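Probable exosome complex exonuclease 2 (Methanothermobacter thermautotrophicus, PDB 2WNR) probably serves as a non-catalytic subunit of the archaeal exosome, an RNA-degrading complex, and helps to shape the active site of its partner Rrp41. Local coordinates at residues K125-I128 with K133-M136; S104-R109 with A233-G238. All blocks are in the same frame, centred on the assembly; numbering follows the deposited sequence.

The centre of contact 1, in a beta hairpin, lies about 23 Å from the centre of the chain. That of contact 2, which is buried, lies about 10 Å from the same point. The two do not touch: their centres are 28 Å apart and their nearest atoms about 14 Å. Strand 80-87 pairs with strand 133-145 of contact 1 and packs against helix 102-117 of contact 2. That helix leads along the chain to strand 127-129. Contact 1 meets no other subunit. Contact 2 borders a chain of another protein, and its strand 231-237 continues into a sheet with that chain. Neither contact is known to be catalytic; the active site is that of Rrp41, which this subunit probably helps to structure.

Contact 1: residues K125-I128 with K133-M136; sequences KLCI and KVWM
The indole of Trp-135 takes the methyl end of Ile-128 over one face. Ile-128 CD1 sits 3.8 Å from the centroid of the five-membered ring of Trp-135, 26° off the ring normal, a CH-pi contact. The closest ring atom is Trp-135 CD1, 3.5 Å from Ile-128 CD1. CG1 of Ile-128 stands anti to the carbonyl carbon (chi1 -75°), and the turn about the next bond brings CD1 over the indole. Leu-126 O approaches the same ring obliquely. Ile-167 and Ala-170 of strand 166-173 and Pro-66 and Ile-68 of strand 58-69 also pack on the tryptophan. At the base of the side chain, Leu-126 CB lies 4.0 Å from Trp-135 CB. The backbones are joined on either side of the Cys-127 and Val-134 pair. Trp-135 N donates to Leu-126 O at 3.0 Å in a nearly straight bond (169°). Ile-128 N donates to Lys-133 O at 2.9 Å in a more bent one. Cys-127 and Val-134 form an antiparallel non-hydrogen-bonded pair. Their side chains share a face of the sheet, with Cys-127 SG 4.0 Å from Val-134 CG1. Such pairing is that of a beta hairpin, here strands 127-129 and 133-145 of an RNase PH fold.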
ATOM      1  N   LYS A 125      -6.504 -28.203 -19.608  1.00 22.35           N
ATOM      2  CA  LYS A 125      -7.085 -29.286 -18.818  1.00 22.12           C
ATOM      3  C   LYS A 125      -7.420 -28.836 -17.398  1.00 21.16           C
ATOM      4  O   LYS A 125      -8.039 -29.584 -16.635  1.00 22.29           O
ATOM      5  CB  LYS A 125      -6.154 -30.502 -18.790  1.00 22.89           C
ATOM      6  CG  LYS A 125      -5.831 -31.059 -20.164  1.00 23.66           C
ATOM      7  CD  LYS A 125      -5.412 -32.517 -20.101  1.00 24.16           C
ATOM      8  CE  LYS A 125      -4.913 -32.987 -21.462  1.00 25.87           C
ATOM      9  NZ  LYS A 125      -5.508 -34.296 -21.860  1.00 24.73           N
ATOM     10  N   LEU A 126      -7.009 -27.616 -17.055  1.00 16.72           N
ATOM     11  CA  LEU A 126      -7.329 -27.022 -15.761  1.00 12.79           C
ATOM     12  C   LEU A 126      -8.617 -26.201 -15.829  1.00 10.83           C
ATOM     13  O   LEU A 126      -9.147 -25.762 -14.797  1.00  9.58           O
ATOM     14  CB  LEU A 126      -6.165 -26.171 -15.260  1.00 11.78           C
ATOM     15  CG  LEU A 126      -4.861 -26.937 -15.017  1.00 13.94           C
ATOM     16  CD1 LEU A 126      -3.829 -26.027 -14.359  1.00 19.60           C
ATOM     17  CD2 LEU A 126      -5.093 -28.177 -14.159  1.00 16.79           C
ATOM     18  N   CYS A 127      -9.112 -25.998 -17.048  1.00  6.29           N
ATOM     19  CA  CYS A 127     -10.428 -25.420 -17.257  1.00  5.79           C
ATOM     20  C   CYS A 127     -11.474 -26.203 -16.461  1.00  4.46           C
ATOM     21  O   CYS A 127     -11.343 -27.417 -16.297  1.00  4.57           O
ATOM     22  CB  CYS A 127     -10.795 -25.476 -18.744  1.00  6.52           C
ATOM     23  SG  CYS A 127     -11.907 -24.163 -19.271  1.00  2.00           S
ATOM     24  N   ILE A 128     -12.483 -25.509 -15.940  1.00  2.68           N
ATOM     25  CA  ILE A 128     -13.685 -26.185 -15.441  1.00  5.83           C
ATOM     26  C   ILE A 128     -14.890 -25.749 -16.281  1.00  6.33           C
ATOM     27  O   ILE A 128     -15.423 -26.549 -17.033  1.00  3.43           O
ATOM     28  CB  ILE A 128     -13.925 -25.998 -13.920  1.00  6.36           C
ATOM     29  CG1 ILE A 128     -12.950 -26.860 -13.114  1.00  7.07           C
ATOM     30  CG2 ILE A 128     -15.354 -26.371 -13.540  1.00  4.28           C
ATOM     31  CD1 ILE A 128     -11.882 -26.070 -12.405  1.00  2.00           C
ATOM     32  N   LYS A 133     -14.947 -20.475 -14.527  1.00 24.57           N
ATOM     33  CA  LYS A 133     -14.316 -21.257 -13.449  1.00 24.16           C
ATOM     34  C   LYS A 133     -13.158 -22.111 -13.957  1.00 23.64           C
ATOM     35  O   LYS A 133     -13.335 -22.941 -14.846  1.00 24.00           O
ATOM     36  CB  LYS A 133     -15.342 -22.152 -12.741  1.00 24.02           C
ATOM     37  CG  LYS A 133     -16.465 -21.410 -12.024  1.00 23.69           C
ATOM     38  CD  LYS A 133     -16.123 -21.149 -10.576  1.00 24.93           C
ATOM     39  CE  LYS A 133     -17.317 -20.659  -9.786  1.00 24.53           C
ATOM     40  NZ  LYS A 133     -17.632 -19.241 -10.102  1.00 23.51           N
ATOM     41  N   VAL A 134     -11.973 -21.885 -13.400  1.00 22.16           N
ATOM     42  CA  VAL A 134     -10.804 -22.713 -13.701  1.00 21.54           C
ATOM     43  C   VAL A 134      -9.920 -22.906 -12.466  1.00 21.52           C
ATOM     44  O   VAL A 134     -10.060 -22.195 -11.474  1.00 21.68           O
ATOM     45  CB  VAL A 134      -9.916 -22.159 -14.872  1.00 22.86           C
ATOM     46  CG1 VAL A 134     -10.703 -21.952 -16.168  1.00 23.54           C
ATOM     47  CG2 VAL A 134      -9.066 -20.949 -14.463  1.00 20.21           C
ATOM     48  N   TRP A 135      -9.001 -23.861 -12.543  1.00 20.59           N
ATOM     49  CA  TRP A 135      -8.044 -24.092 -11.473  1.00 21.14           C
ATOM     50  C   TRP A 135      -6.917 -23.060 -11.506  1.00 21.54           C
ATOM     51  O   TRP A 135      -6.270 -22.859 -12.534  1.00 22.33           O
ATOM     52  CB  TRP A 135      -7.467 -25.509 -11.543  1.00 20.71           C
ATOM     53  CG  TRP A 135      -8.302 -26.560 -10.868  1.00 23.36           C
ATOM     54  CD1 TRP A 135      -8.898 -27.632 -11.462  1.00 22.85           C
ATOM     55  CD2 TRP A 135      -8.617 -26.650  -9.471  1.00 23.20           C
ATOM     56  NE1 TRP A 135      -9.569 -28.382 -10.528  1.00 22.52           N
ATOM     57  CE2 TRP A 135      -9.412 -27.805  -9.298  1.00 24.04           C
ATOM     58  CE3 TRP A 135      -8.300 -25.868  -8.349  1.00 23.58           C
ATOM     59  CZ2 TRP A 135      -9.904 -28.199  -8.050  1.00 23.24           C
ATOM     60  CZ3 TRP A 135      -8.794 -26.260  -7.102  1.00 24.06           C
ATOM     61  CH2 TRP A 135      -9.591 -27.417  -6.968  1.00 24.46           C
ATOM     62  N   MET A 136      -6.694 -22.405 -10.376  1.00 20.47           N
ATOM     63  CA  MET A 136      -5.584 -21.468 -10.255  1.00 21.15           C
ATOM     64  C   MET A 136      -4.503 -22.077  -9.378  1.00 20.14           C
ATOM     65  O   MET A 136      -4.737 -22.384  -8.202  1.00 20.14           O
ATOM     66  CB  MET A 136      -6.053 -20.149  -9.657  1.00 22.08           C
ATOM     67  CG  MET A 136      -7.052 -19.406 -10.519  1.00 24.48           C
ATOM     68  SD  MET A 136      -7.516 -17.809  -9.833  1.00 30.74           S
ATOM     69  CE  MET A 136      -8.415 -18.289  -8.347  1.00 28.19           C
TER

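Contact 2: residues S104-R109 with A233-G238; sequences SVELSR and AMQKGG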
ATOM      1  N   SER A 104      13.644 -10.217  -5.991  1.00 21.54           N
ATOM      2  CA  SER A 104      12.614 -11.240  -5.828  1.00 21.49           C
ATOM      3  C   SER A 104      11.774 -11.369  -7.086  1.00 22.46           C
ATOM      4  O   SER A 104      11.579 -12.465  -7.599  1.00 22.91           O
ATOM      5  CB  SER A 104      11.707 -10.889  -4.661  1.00 21.88           C
ATOM      6  OG  SER A 104      10.859 -11.972  -4.358  1.00 26.15           O
ATOM      7  N   VAL A 105      11.282 -10.232  -7.565  1.00 22.35           N
ATOM      8  CA  VAL A 105      10.492 -10.138  -8.783  1.00 22.72           C
ATOM      9  C   VAL A 105      11.181 -10.796  -9.976  1.00 24.55           C
ATOM     10  O   VAL A 105      10.547 -11.539 -10.740  1.00 26.04           O
ATOM     11  CB  VAL A 105      10.162  -8.663  -9.105  1.00 22.66           C
ATOM     12  CG1 VAL A 105       9.604  -8.521 -10.517  1.00 21.34           C
ATOM     13  CG2 VAL A 105       9.181  -8.099  -8.058  1.00 21.31           C
ATOM     14  N   GLU A 106      12.478 -10.541 -10.130  1.00 23.67           N
ATOM     15  CA  GLU A 106      13.207 -11.143 -11.235  1.00 25.06           C
ATOM     16  C   GLU A 106      13.246 -12.658 -11.112  1.00 26.22           C
ATOM     17  O   GLU A 106      12.828 -13.376 -12.033  1.00 26.74           O
ATOM     18  CB  GLU A 106      14.628 -10.612 -11.331  1.00 24.27           C
ATOM     19  CG  GLU A 106      15.336 -11.188 -12.548  1.00 25.15           C
ATOM     20  CD  GLU A 106      16.821 -11.000 -12.499  1.00 25.86           C
ATOM     21  OE1 GLU A 106      17.362 -10.861 -11.384  1.00 25.15           O
ATOM     22  OE2 GLU A 106      17.448 -10.999 -13.583  1.00 26.11           O
ATOM     23  N   LEU A 107      13.743 -13.130  -9.967  1.00 26.39           N
ATOM     24  CA  LEU A 107      13.766 -14.553  -9.653  1.00 26.10           C
ATOM     25  C   LEU A 107      12.421 -15.199  -9.962  1.00 24.22           C
ATOM     26  O   LEU A 107      12.356 -16.188 -10.665  1.00 24.98           O
ATOM     27  CB  LEU A 107      14.133 -14.783  -8.186  1.00 25.66           C
ATOM     28  CG  LEU A 107      14.336 -16.213  -7.637  1.00 24.32           C
ATOM     29  CD1 LEU A 107      13.076 -16.804  -7.062  1.00 28.28           C
ATOM     30  CD2 LEU A 107      14.933 -17.165  -8.671  1.00 23.19           C
ATOM     31  N   SER A 108      11.363 -14.597  -9.436  1.00 24.34           N
ATOM     32  CA  SER A 108       9.992 -15.059  -9.600  1.00 24.99           C
ATOM     33  C   SER A 108       9.566 -15.159 -11.064  1.00 24.03           C
ATOM     34  O   SER A 108       9.106 -16.206 -11.512  1.00 25.05           O
ATOM     35  CB  SER A 108       9.061 -14.121  -8.837  1.00 24.26           C
ATOM     36  OG  SER A 108       7.919 -14.814  -8.404  1.00 30.11           O
ATOM     37  N   ARG A 109       9.732 -14.077 -11.814  1.00 24.14           N
ATOM     38  CA  ARG A 109       9.358 -14.055 -13.235  1.00 22.79           C
ATOM     39  C   ARG A 109      10.167 -15.008 -14.109  1.00 23.50           C
ATOM     40  O   ARG A 109       9.649 -15.564 -15.079  1.00 25.55           O
ATOM     41  CB  ARG A 109       9.483 -12.647 -13.785  1.00 21.48           C
ATOM     42  CG  ARG A 109       8.435 -11.718 -13.247  1.00 22.76           C
ATOM     43  CD  ARG A 109       8.655 -10.318 -13.741  1.00 24.39           C
ATOM     44  NE  ARG A 109       8.561 -10.212 -15.195  1.00 25.48           N
ATOM     45  CZ  ARG A 109       7.421 -10.168 -15.871  1.00 18.45           C
ATOM     46  NH1 ARG A 109       6.270 -10.247 -15.225  1.00 19.54           N
ATOM     47  NH2 ARG A 109       7.440 -10.052 -17.182  1.00 12.90           N
ATOM     48  N   ALA A 233      13.660 -20.551 -21.757  1.00 21.36           N
ATOM     49  CA  ALA A 233      13.870 -19.323 -20.986  1.00 22.20           C
ATOM     50  C   ALA A 233      15.340 -18.942 -20.910  1.00 22.94           C
ATOM     51  O   ALA A 233      16.215 -19.809 -20.756  1.00 23.91           O
ATOM     52  CB  ALA A 233      13.299 -19.458 -19.587  1.00 21.96           C
ATOM     53  N   MET A 234      15.609 -17.643 -21.007  1.00 22.00           N
ATOM     54  CA  MET A 234      16.964 -17.135 -20.861  1.00 22.38           C
ATOM     55  C   MET A 234      16.959 -15.792 -20.141  1.00 23.43           C
ATOM     56  O   MET A 234      16.054 -14.972 -20.339  1.00 23.84           O
ATOM     57  CB  MET A 234      17.635 -17.004 -22.217  1.00 21.88           C
ATOM     58  CG  MET A 234      19.125 -16.764 -22.153  1.00 23.08           C
ATOM     59  SD  MET A 234      19.864 -16.748 -23.796  1.00 23.87           S
ATOM     60  CE  MET A 234      19.816 -18.491 -24.193  1.00 21.88           C
ATOM     61  N   GLN A 235      17.974 -15.569 -19.304  1.00 22.77           N
ATOM     62  CA  GLN A 235      18.066 -14.331 -18.550  1.00 22.70           C
ATOM     63  C   GLN A 235      19.503 -13.942 -18.224  1.00 23.14           C
ATOM     64  O   GLN A 235      20.136 -14.513 -17.329  1.00 25.70           O
ATOM     65  CB  GLN A 235      17.238 -14.435 -17.251  1.00 22.43           C
ATOM     66  CG  GLN A 235      17.188 -13.167 -16.417  1.00 21.59           C
ATOM     67  CD  GLN A 235      16.098 -12.197 -16.871  1.00 23.51           C
ATOM     68  OE1 GLN A 235      15.443 -12.397 -17.898  1.00 25.39           O
ATOM     69  NE2 GLN A 235      15.902 -11.135 -16.094  1.00 24.38           N
ATOM     70  N   LYS A 236      20.006 -12.948 -18.939  1.00 22.52           N
ATOM     71  CA  LYS A 236      21.289 -12.341 -18.607  1.00 22.09           C
ATOM     72  C   LYS A 236      21.096 -11.456 -17.384  1.00 22.67           C
ATOM     73  O   LYS A 236      20.123 -10.706 -17.299  1.00 25.24           O
ATOM     74  CB  LYS A 236      21.805 -11.520 -19.788  1.00 20.34           C
ATOM     75  CG  LYS A 236      23.216 -10.972 -19.621  1.00 20.32           C
ATOM     76  CD  LYS A 236      23.227  -9.518 -19.203  1.00 19.34           C
ATOM     77  CE  LYS A 236      24.627  -9.058 -18.882  1.00 17.30           C
ATOM     78  NZ  LYS A 236      24.640  -7.630 -18.421  1.00 20.60           N
ATOM     79  N   GLY A 237      22.012 -11.554 -16.431  1.00 22.84           N
ATOM     80  CA  GLY A 237      21.979 -10.700 -15.245  1.00 23.15           C
ATOM     81  C   GLY A 237      23.328 -10.068 -15.006  1.00 23.47           C
ATOM     82  O   GLY A 237      24.300 -10.418 -15.681  1.00 23.79           O
ATOM     83  N   GLY A 238      23.392  -9.137 -14.058  1.00 23.31           N
ATOM     84  CA  GLY A 238      24.672  -8.550 -13.641  1.00 22.67           C
ATOM     85  C   GLY A 238      24.922  -7.219 -14.309  1.00 23.38           C
ATOM     86  O   GLY A 238      24.203  -6.837 -15.223  1.00 24.04           O
TER
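Glu-106 of helix 102-117 and Gln-235 of strand 231-237 meet through their polar ends. Along the strand, Ala-233 comes first and packs on Arg-113. Met-234 lies against Ile-221 and Ile-223, and with Gln-235 it pairs with a strand of a neighbouring subunit, so the sheet runs on across the interface. Gln-235 points to the helix and carries the bond. Its NE2 donates to Glu-106 OE2 at 3.0 Å, nearly straight at 172°. The acceptor lies in the amide plane, while the carboxylate plane is turned 63° from it. Glu-106 OE2 accepts the hydrogen bond with its anti lone pair, away from OE1. A bend at chi2 (85°) turns the glutamine amide toward the carboxylate, whose own chain is extended. Glu-106 OE2 also forms a salt bridge with Arg-220, and Gln-235 OE1 accepts from Arg-113 NH1. Both ends of the amide also bond to side chains of the neighbouring subunit. The contact thus ties the two halves of the RNase PH fold: the helix belongs to the first, the strand to the second. With an alanine in place of Glu-106, Arg-220 would probably lose a salt-bridge partner and Gln-235 NE2 one of its acceptors. Lys-236 points away from the helix, and its NZ bonds to Gly-240 O. Gly-237 pairs through its backbone with Arg-220. At Gly-238 phi is positive, and a side chain would press on the preceding carbonyl oxygen.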